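Local coordinates for cysteine hydrolase (Pseudomonas syringae pv. phaseolicola 1448A, PDB 3IRV), which probably acts as a cysteine-dependent hydrolase of the isochorismatase family, with a natural substrate that remains undefined, at residues Q58-R61 with M66-Y69; D129-L134 with V161-K166; C152-I157 with Y202-V207. All coordinates share one frame; numbering follows the deposited sequence.

Overall arrangement
The three contacts are built around one parallel sheet of an isochorismatase-type alpha/beta fold. Contact 1 joins helix 50-62 to strand 66-72. Ile68 points to the opposite face of that strand and meets contact 2, its CD1 lying 3.6 Å from CD2 of Leu134; the two centres are about 17 Å apart. Contacts 2 and 3 share helix 149-162, with centres about 13 Å apart. They touch where Val161 CG2 lies 3.3 Å from Phe204 O. Contacts 1 and 3 stay about 9 Å apart at their nearest atoms. Both contacts 2 and 3 reach the second subunit, and a phosphate ion sits at contact 2. Contact 3 includes Cys152, placed where the family nucleophile would be expected.

Contact 1 (Q58-R61 with M66-Y69); sequences QAAR and MVIY
Ala60 and Arg61 meet Val67 and Tyr69 in the second half of a beta-alpha-beta crossover, where helix 50-62 ends and the chain turns back into strand 66-72. The backbones are nearest at the turn, with the CA atoms of Arg61 and Met66 6.9 Å apart. Val67 is the apolar centre. Its CG2 is touched by two helix residues, lying 4.0 Å from CB of Ala60 and also 4.0 Å from CG of Arg61. This branch reaches the helix because CG1 is the one anti to the backbone N (chi1 172°), which leaves CG2 beside that N. Ala60, which is buried, meets Val67 with its methyl group, and CG of the partly exposed Arg61 lies beside it.

Beyond CG, the Arg61 chain runs extended and carries its guanidinium past Val67 to the end of the Tyr69 side chain. NH2 of Arg61 stands 3.0 Å from OH of Tyr69. The hydroxyl lies at the edge of the guanidinium, in its plane, and the guanidinium and ring planes are only 19° apart. The groups therefore meet edge to edge and do not stack. The angle is too poor for a hydrogen bond. The stronger partner of NH2 is Asp114, through a salt bridge, and the Tyr69 hydroxyl has a weak hydrogen bond with the carbonyl of Leu108.

Around the contact, strand 66-72 runs parallel between strands 23-28 and 115-119. Met66 and Ile68 bond through their backbones to Val25 of the first, and Val67 and Tyr69 to Val115 of the second. Ala60 also packs on Val25. Ile68 turns to the other face of the sheet, where helix 130-136 covers it.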
loop_
_atom_site.group_PDB
_atom_site.type_symbol
_atom_site.label_atom_id
_atom_site.label_comp_id
_atom_site.label_asym_id
_atom_site.label_seq_id
_atom_site.Cartn_x
_atom_site.Cartn_y
_atom_site.Cartn_z
ATOM N N GLN A 58 11.359 14.459 20.854
ATOM C CA GLN A 58 12.139 15.451 21.583
ATOM C C GLN A 58 13.069 16.203 20.620
ATOM O O GLN A 58 13.138 17.431 20.669
ATOM C CB GLN A 58 12.900 14.769 22.712
ATOM C CG GLN A 58 13.825 15.665 23.502
ATOM C CD GLN A 58 14.688 14.865 24.478
ATOM O OE1 GLN A 58 15.299 13.846 24.113
ATOM N NE2 GLN A 58 14.743 15.325 25.724
ATOM N N ALA A 59 13.741 15.485 19.720
ATOM C CA ALA A 59 14.621 16.165 18.744
ATOM C C ALA A 59 13.856 17.015 17.741
ATOM O O ALA A 59 14.265 18.135 17.425
ATOM C CB ALA A 59 15.511 15.186 18.027
ATOM N N ALA A 60 12.713 16.499 17.282
ATOM C CA ALA A 60 11.903 17.187 16.294
ATOM C C ALA A 60 11.397 18.516 16.864
ATOM O O ALA A 60 11.555 19.567 16.234
ATOM C CB ALA A 60 10.728 16.290 15.865
ATOM N N ARG A 61 10.821 18.474 18.067
ATOM C CA ARG A 61 10.278 19.694 18.658
ATOM C C ARG A 61 11.385 20.725 18.904
ATOM O O ARG A 61 11.175 21.915 18.681
ATOM C CB ARG A 61 9.475 19.397 19.924
ATOM C CG ARG A 61 8.274 18.479 19.684
ATOM C CD ARG A 61 7.297 18.540 20.854
ATOM N NE ARG A 61 6.296 17.474 20.767
ATOM C CZ ARG A 61 6.406 16.299 21.378
ATOM N NH1 ARG A 61 7.457 16.049 22.164
ATOM N NH2 ARG A 61 5.462 15.372 21.206
ATOM N N MET A 66 7.697 19.881 12.648
ATOM C CA MET A 66 6.304 19.630 13.045
ATOM C C MET A 66 6.073 18.169 13.361
ATOM O O MET A 66 6.549 17.302 12.645
ATOM C CB MET A 66 5.326 20.071 11.935
ATOM C CG MET A 66 3.829 19.785 12.222
ATOM S SD MET A 66 2.651 20.569 11.048
ATOM C CE MET A 66 3.548 20.224 9.567
ATOM N N VAL A 67 5.369 17.913 14.466
ATOM C CA VAL A 67 4.999 16.570 14.865
ATOM C C VAL A 67 3.497 16.380 14.665
ATOM O O VAL A 67 2.697 17.163 15.197
ATOM C CB VAL A 67 5.314 16.335 16.351
ATOM C CG1 VAL A 67 4.747 15.014 16.814
ATOM C CG2 VAL A 67 6.829 16.374 16.567
ATOM N N ILE A 68 3.136 15.326 13.927
ATOM C CA ILE A 68 1.732 15.004 13.621
ATOM C C ILE A 68 1.426 13.599 14.102
ATOM O O ILE A 68 2.135 12.663 13.748
ATOM C CB ILE A 68 1.476 15.049 12.105
ATOM C CG1 ILE A 68 1.809 16.454 11.581
ATOM C CG2 ILE A 68 0.018 14.642 11.782
ATOM C CD1 ILE A 68 1.903 16.597 10.041
ATOM N N TYR A 69 0.374 13.448 14.900
ATOM C CA TYR A 69 -0.081 12.117 15.311
ATOM C C TYR A 69 -1.276 11.718 14.465
ATOM O O TYR A 69 -2.169 12.525 14.265
ATOM C CB TYR A 69 -0.544 12.141 16.762
ATOM C CG TYR A 69 0.528 12.413 17.780
ATOM C CD1 TYR A 69 1.045 11.353 18.539
ATOM C CD2 TYR A 69 0.996 13.733 18.039
ATOM C CE1 TYR A 69 2.026 11.578 19.527
ATOM C CE2 TYR A 69 1.976 13.963 19.014
ATOM C CZ TYR A 69 2.485 12.878 19.756
ATOM O OH TYR A 69 3.450 13.160 20.735
#

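Contact 2 (D129-L134 with V161-K166); sequences DLDTVL and VHREYK. With PO4 (phosphate ion), chain C.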
loop_
_atom_site.group_PDB
_atom_site.type_symbol
_atom_site.label_atom_id
_atom_site.label_comp_id
_atom_site.label_asym_id
_atom_site.label_seq_id
_atom_site.Cartn_x
_atom_site.Cartn_y
_atom_site.Cartn_z
ATOM N N ASP A 129 -7.218 15.179 6.838
ATOM C CA ASP A 129 -6.635 16.536 6.885
ATOM C C ASP A 129 -5.133 16.605 6.553
ATOM O O ASP A 129 -4.579 17.686 6.445
ATOM C CB ASP A 129 -6.793 17.100 8.302
ATOM C CG ASP A 129 -8.221 17.456 8.665
ATOM O OD1 ASP A 129 -9.150 17.326 7.828
ATOM O OD2 ASP A 129 -8.422 17.885 9.838
ATOM N N LEU A 130 -4.455 15.450 6.440
ATOM C CA LEU A 130 -2.986 15.453 6.469
ATOM C C LEU A 130 -2.359 16.269 5.336
ATOM O O LEU A 130 -1.442 17.046 5.582
ATOM C CB LEU A 130 -2.454 14.013 6.437
ATOM C CG LEU A 130 -0.939 13.875 6.529
ATOM C CD1 LEU A 130 -0.401 14.540 7.797
ATOM C CD2 LEU A 130 -0.540 12.392 6.466
ATOM N N ASP A 131 -2.870 16.137 4.112
ATOM C CA ASP A 131 -2.256 16.849 3.000
ATOM C C ASP A 131 -2.363 18.364 3.176
ATOM O O ASP A 131 -1.437 19.100 2.820
ATOM C CB ASP A 131 -2.871 16.407 1.676
ATOM C CG ASP A 131 -2.021 16.794 0.492
ATOM O OD1 ASP A 131 -0.837 16.395 0.435
ATOM O OD2 ASP A 131 -2.543 17.520 -0.376
ATOM N N THR A 132 -3.479 18.821 3.748
ATOM C CA THR A 132 -3.646 20.268 4.007
ATOM C C THR A 132 -2.610 20.733 5.038
ATOM O O THR A 132 -1.895 21.726 4.820
ATOM C CB THR A 132 -5.064 20.573 4.498
ATOM O OG1 THR A 132 -6.014 20.252 3.469
ATOM C CG2 THR A 132 -5.209 22.053 4.936
ATOM N N VAL A 133 -2.480 19.987 6.136
ATOM C CA VAL A 133 -1.545 20.327 7.199
ATOM C C VAL A 133 -0.090 20.408 6.647
ATOM O O VAL A 133 0.652 21.355 6.928
ATOM C CB VAL A 133 -1.687 19.345 8.374
ATOM C CG1 VAL A 133 -0.577 19.532 9.425
ATOM C CG2 VAL A 133 -3.096 19.475 9.005
ATOM N N LEU A 134 0.282 19.432 5.823
ATOM C CA LEU A 134 1.651 19.375 5.307
ATOM C C LEU A 134 1.877 20.465 4.270
ATOM O O LEU A 134 2.861 21.210 4.332
ATOM C CB LEU A 134 1.906 18.000 4.678
ATOM C CG LEU A 134 1.893 16.817 5.650
ATOM C CD1 LEU A 134 2.029 15.508 4.867
ATOM C CD2 LEU A 134 3.069 16.965 6.647
ATOM N N VAL A 161 4.301 8.871 -1.113
ATOM C CA VAL A 161 5.168 8.933 -2.305
ATOM C C VAL A 161 4.361 9.231 -3.581
ATOM O O VAL A 161 4.828 9.977 -4.461
ATOM C CB VAL A 161 6.100 7.672 -2.442
ATOM C CG1 VAL A 161 5.308 6.412 -2.810
ATOM C CG2 VAL A 161 7.203 7.958 -3.468
ATOM N N HIS A 162 3.115 8.737 -3.658
ATOM C CA HIS A 162 2.249 8.998 -4.837
ATOM C C HIS A 162 1.831 10.481 -4.935
ATOM O O HIS A 162 1.416 10.957 -5.999
ATOM C CB HIS A 162 1.021 8.087 -4.805
ATOM C CG HIS A 162 1.284 6.710 -5.325
ATOM N ND1 HIS A 162 1.923 5.740 -4.581
ATOM C CD2 HIS A 162 1.066 6.165 -6.553
ATOM C CE1 HIS A 162 2.029 4.632 -5.304
ATOM N NE2 HIS A 162 1.521 4.864 -6.506
ATOM N N ARG A 163 1.929 11.196 -3.815
ATOM C CA ARG A 163 1.700 12.655 -3.779
ATOM C C ARG A 163 3.020 13.438 -3.911
ATOM O O ARG A 163 3.038 14.672 -3.734
ATOM C CB ARG A 163 1.034 13.007 -2.461
ATOM C CG ARG A 163 -0.431 12.624 -2.434
ATOM C CD ARG A 163 -0.922 12.583 -1.015
ATOM N NE ARG A 163 -2.389 12.443 -0.949
ATOM C CZ ARG A 163 -3.019 11.282 -1.136
ATOM N NH1 ARG A 163 -2.321 10.175 -1.452
ATOM N NH2 ARG A 163 -4.343 11.226 -1.038
ATOM N N GLU A 164 4.112 12.697 -4.203
ATOM C CA GLU A 164 5.452 13.242 -4.466
ATOM C C GLU A 164 6.219 13.636 -3.177
ATOM O O GLU A 164 7.240 14.325 -3.235
ATOM C CB GLU A 164 5.441 14.379 -5.515
ATOM C CG GLU A 164 5.046 13.907 -6.937
ATOM C CD GLU A 164 5.973 12.818 -7.499
ATOM O OE1 GLU A 164 7.204 12.954 -7.373
ATOM O OE2 GLU A 164 5.481 11.819 -8.071
ATOM N N TYR A 165 5.723 13.182 -2.016
ATOM C CA TYR A 165 6.473 13.426 -0.787
ATOM C C TYR A 165 7.721 12.554 -0.788
ATOM O O TYR A 165 7.714 11.433 -1.312
ATOM C CB TYR A 165 5.633 13.101 0.453
ATOM C CG TYR A 165 4.532 14.109 0.723
ATOM C CD1 TYR A 165 4.810 15.305 1.392
ATOM C CD2 TYR A 165 3.231 13.877 0.298
ATOM C CE1 TYR A 165 3.815 16.264 1.640
ATOM C CE2 TYR A 165 2.224 14.804 0.568
ATOM C CZ TYR A 165 2.529 15.994 1.223
ATOM O OH TYR A 165 1.538 16.911 1.486
ATOM N N LYS A 166 8.783 13.114 -0.202
ATOM C CA LYS A 166 10.004 12.395 0.079
ATOM C C LYS A 166 9.806 11.698 1.427
ATOM O O LYS A 166 9.719 12.358 2.487
ATOM C CB LYS A 166 11.165 13.400 0.106
ATOM C CG LYS A 166 11.253 14.216 -1.198
ATOM C CD LYS A 166 12.291 15.342 -1.134
ATOM C CE LYS A 166 12.410 16.008 -2.497
ATOM N NZ LYS A 166 12.984 17.382 -2.423
HETATM P P PO4 C . -5.074 7.844 -2.679
HETATM O O1 PO4 C . -5.730 8.795 -1.698
HETATM O O2 PO4 C . -3.581 7.822 -2.397
HETATM O O3 PO4 C . -5.655 6.455 -2.484
HETATM O O4 PO4 C . -5.298 8.257 -4.120
#
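Tyr165 donates its phenolic hydrogen to Asp131, with OH 2.6 Å from OD1. This bond ties helix 130-136 to the turn after helix 149-162 on one face of the parallel alpha/beta sheet. OD1 is met from above the carboxylate plane, 39° out of it. The same oxygen lies at the edge of the phenol ring, in the ring plane, and the carboxylate and ring planes are nearly perpendicular (89°). Asp131 has two conformers; the bond described is that of one, and nothing is claimed for the other.

Leu134, one helical turn on, packs against the same end of the ring. Its CB is 3.4 Å from the Tyr165 OH, and its CD1 lies 3.7 Å from CZ, obliquely to the ring. The phenol end is thus held by a carboxylate and a leucine from one helix.

Tyr165 is placed by a Schellman motif. Glu164, with positive phi, is its C-prime residue, Tyr165 N bonds to Gly160 O, and Glu164 N bonds to Val161 O. Arg135 makes a cation-pi contact with the ring, and Phe125 also meets it.

Arg163 passes beside Asp131 without a salt bridge; its NE stays 4.5 Å from OD1. Its extended chain goes on to a phosphate ion, probably from the crystallisation liquor. His126 and the His126 and Arg163 of the second subunit bind this ion too, so it bridges the dimer. Arg163 grips it with two hydrogen bonds, NH1 to O2 at 2.8 Å and NH2 to O1 at 2.9 Å, the latter nearly straight at 172°.

Contact 3 (C152-I157 with Y202-V207); sequences CCETTI and YEFGEV
The backbones come nearest at Ile157 and Phe204, whose CA atoms are 7.0 Å apart. Residues 152-157 are regular helix within helix 149-162. Residues 202-207 are a change of structure: the end of helix 189-204 widens into a pi-type turn, Gly205 leaves helical geometry with positive phi, and a short strand follows.

Phe204 is touched at two places. Near its root, CG2 of Ile157 lies 3.7 Å from CB. That methyl branch is anti to its own backbone N, with chi1 at -65° setting CG1 beside the N, and it comes obliquely to the ring. Farther out, OE2 of Glu154 lies 3.7 Å from CE2 of Phe204, at the ring edge and near its plane. The carboxylate is turned 43° from the ring. Glu203 CB sits over one ring face, offset toward the rim.

The Glu154 carboxylate is buried but well supplied: OE2 makes a salt bridge to Arg158, and OE1 is hydrogen-bonded to Ser196 of helix 189-204. Within helix 149-162, Cys152 O accepts both Thr156 N at 3.1 Å and Thr156 OG1 at 2.7 Å, from opposite faces of its carbonyl plane. The Glu203 carboxylate bonds to the hydroxyls of Tyr88 and Tyr179 of the second subunit, and its backbone O to that of Tyr122 there.

Two consecutive beta-alpha-beta crossovers meet here, one through helix 149-162 and one through helix 189-204. Ile157 also packs on Val167 and Ala169 of the strand between them. Such helix layers over a parallel sheet belong to the isochorismatase-type fold, and Cys152, touching Asp29, is consistent with the family's active site.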
loop_
_atom_site.group_PDB
_atom_site.type_symbol
_atom_site.label_atom_id
_atom_site.label_comp_id
_atom_site.label_asym_id
_atom_site.label_seq_id
_atom_site.Cartn_x
_atom_site.Cartn_y
_atom_site.Cartn_z
ATOM N N CYS A 152 -1.115 0.425 8.297
ATOM C CA CYS A 152 -1.267 1.887 8.319
ATOM C C CYS A 152 0.025 2.642 8.009
ATOM O O CYS A 152 -0.015 3.669 7.320
ATOM C CB CYS A 152 -1.788 2.353 9.658
ATOM S SG CYS A 152 -3.443 1.674 9.951
ATOM N N CYS A 153 1.176 2.167 8.508
ATOM C CA CYS A 153 2.430 2.872 8.212
ATOM C C CYS A 153 2.725 2.790 6.705
ATOM O O CYS A 153 2.897 3.834 6.039
ATOM C CB CYS A 153 3.593 2.306 9.040
ATOM S SG CYS A 153 3.203 2.441 10.787
ATOM N N GLU A 154 2.724 1.571 6.152
ATOM C CA GLU A 154 3.012 1.422 4.713
ATOM C C GLU A 154 1.983 2.109 3.812
ATOM O O GLU A 154 2.345 2.660 2.781
ATOM C CB GLU A 154 3.155 -0.044 4.318
ATOM C CG GLU A 154 4.534 -0.394 3.899
ATOM C CD GLU A 154 4.562 -1.626 3.043
ATOM O OE1 GLU A 154 4.984 -2.677 3.523
ATOM O OE2 GLU A 154 4.113 -1.560 1.901
ATOM N N THR A 155 0.700 2.072 4.170
ATOM C CA THR A 155 -0.289 2.766 3.314
ATOM C C THR A 155 -0.029 4.272 3.325
ATOM O O THR A 155 -0.094 4.917 2.280
ATOM C CB THR A 155 -1.744 2.445 3.692
ATOM O OG1 THR A 155 -1.886 1.019 3.762
ATOM C CG2 THR A 155 -2.699 2.985 2.634
ATOM N N THR A 156 0.280 4.826 4.500
ATOM C CA THR A 156 0.689 6.222 4.581
ATOM C C THR A 156 1.942 6.525 3.717
ATOM O O THR A 156 1.983 7.518 2.991
ATOM C CB THR A 156 0.891 6.611 6.053
ATOM O OG1 THR A 156 -0.331 6.306 6.767
ATOM C CG2 THR A 156 1.261 8.112 6.196
ATOM N N ILE A 157 2.948 5.659 3.805
ATOM C CA ILE A 157 4.131 5.757 2.949
ATOM C C ILE A 157 3.811 5.684 1.444
ATOM O O ILE A 157 4.231 6.568 0.688
ATOM C CB ILE A 157 5.142 4.669 3.345
ATOM C CG1 ILE A 157 5.645 4.935 4.769
ATOM C CG2 ILE A 157 6.317 4.603 2.353
ATOM C CD1 ILE A 157 6.474 3.754 5.381
ATOM N N TYR A 202 13.196 -0.255 -1.727
ATOM C CA TYR A 202 13.342 -0.497 -3.168
ATOM C C TYR A 202 12.329 0.319 -3.968
ATOM O O TYR A 202 12.593 0.702 -5.111
ATOM C CB TYR A 202 13.155 -1.986 -3.467
ATOM C CG TYR A 202 13.784 -2.447 -4.766
ATOM C CD1 TYR A 202 15.101 -2.924 -4.793
ATOM C CD2 TYR A 202 13.053 -2.430 -5.966
ATOM C CE1 TYR A 202 15.680 -3.367 -6.000
ATOM C CE2 TYR A 202 13.618 -2.870 -7.165
ATOM C CZ TYR A 202 14.930 -3.326 -7.168
ATOM O OH TYR A 202 15.467 -3.748 -8.368
ATOM N N GLU A 203 11.152 0.559 -3.380
ATOM C CA GLU A 203 10.022 1.085 -4.165
ATOM C C GLU A 203 9.515 2.474 -3.756
ATOM O O GLU A 203 8.942 3.188 -4.606
ATOM C CB GLU A 203 8.802 0.155 -4.065
ATOM C CG GLU A 203 9.034 -1.332 -4.272
ATOM C CD GLU A 203 9.398 -1.719 -5.696
ATOM O OE1 GLU A 203 9.497 -0.842 -6.591
ATOM O OE2 GLU A 203 9.618 -2.934 -5.915
ATOM N N PHE A 204 9.609 2.827 -2.470
ATOM C CA PHE A 204 8.822 3.983 -1.988
ATOM C C PHE A 204 9.602 5.147 -1.394
ATOM O O PHE A 204 9.074 6.256 -1.365
ATOM C CB PHE A 204 7.764 3.574 -0.936
ATOM C CG PHE A 204 6.884 2.408 -1.349
ATOM C CD1 PHE A 204 6.298 2.359 -2.620
ATOM C CD2 PHE A 204 6.611 1.376 -0.446
ATOM C CE1 PHE A 204 5.479 1.300 -2.995
ATOM C CE2 PHE A 204 5.807 0.305 -0.812
ATOM C CZ PHE A 204 5.255 0.259 -2.094
ATOM N N GLY A 205 10.805 4.917 -0.874
ATOM C CA GLY A 205 11.557 6.046 -0.300
ATOM C C GLY A 205 12.800 5.571 0.443
ATOM O O GLY A 205 13.454 4.621 0.001
ATOM N N GLU A 206 13.107 6.246 1.549
ATOM C CA GLU A 206 14.316 5.944 2.320
ATOM C C GLU A 206 13.955 5.088 3.533
ATOM O O GLU A 206 12.921 5.308 4.156
ATOM C CB GLU A 206 14.958 7.230 2.849
ATOM C CG GLU A 206 16.147 6.940 3.768
ATOM C CD GLU A 206 16.939 8.150 4.200
ATOM O OE1 GLU A 206 16.533 9.316 3.931
ATOM O OE2 GLU A 206 18.014 7.906 4.808
ATOM N N VAL A 207 14.820 4.140 3.884
ATOM C CA VAL A 207 14.745 3.512 5.197
ATOM C C VAL A 207 16.028 3.855 5.969
ATOM O O VAL A 207 17.141 3.708 5.422
ATOM C CB VAL A 207 14.574 1.966 5.089
ATOM C CG1 VAL A 207 14.550 1.328 6.499
ATOM C CG2 VAL A 207 13.270 1.638 4.358
#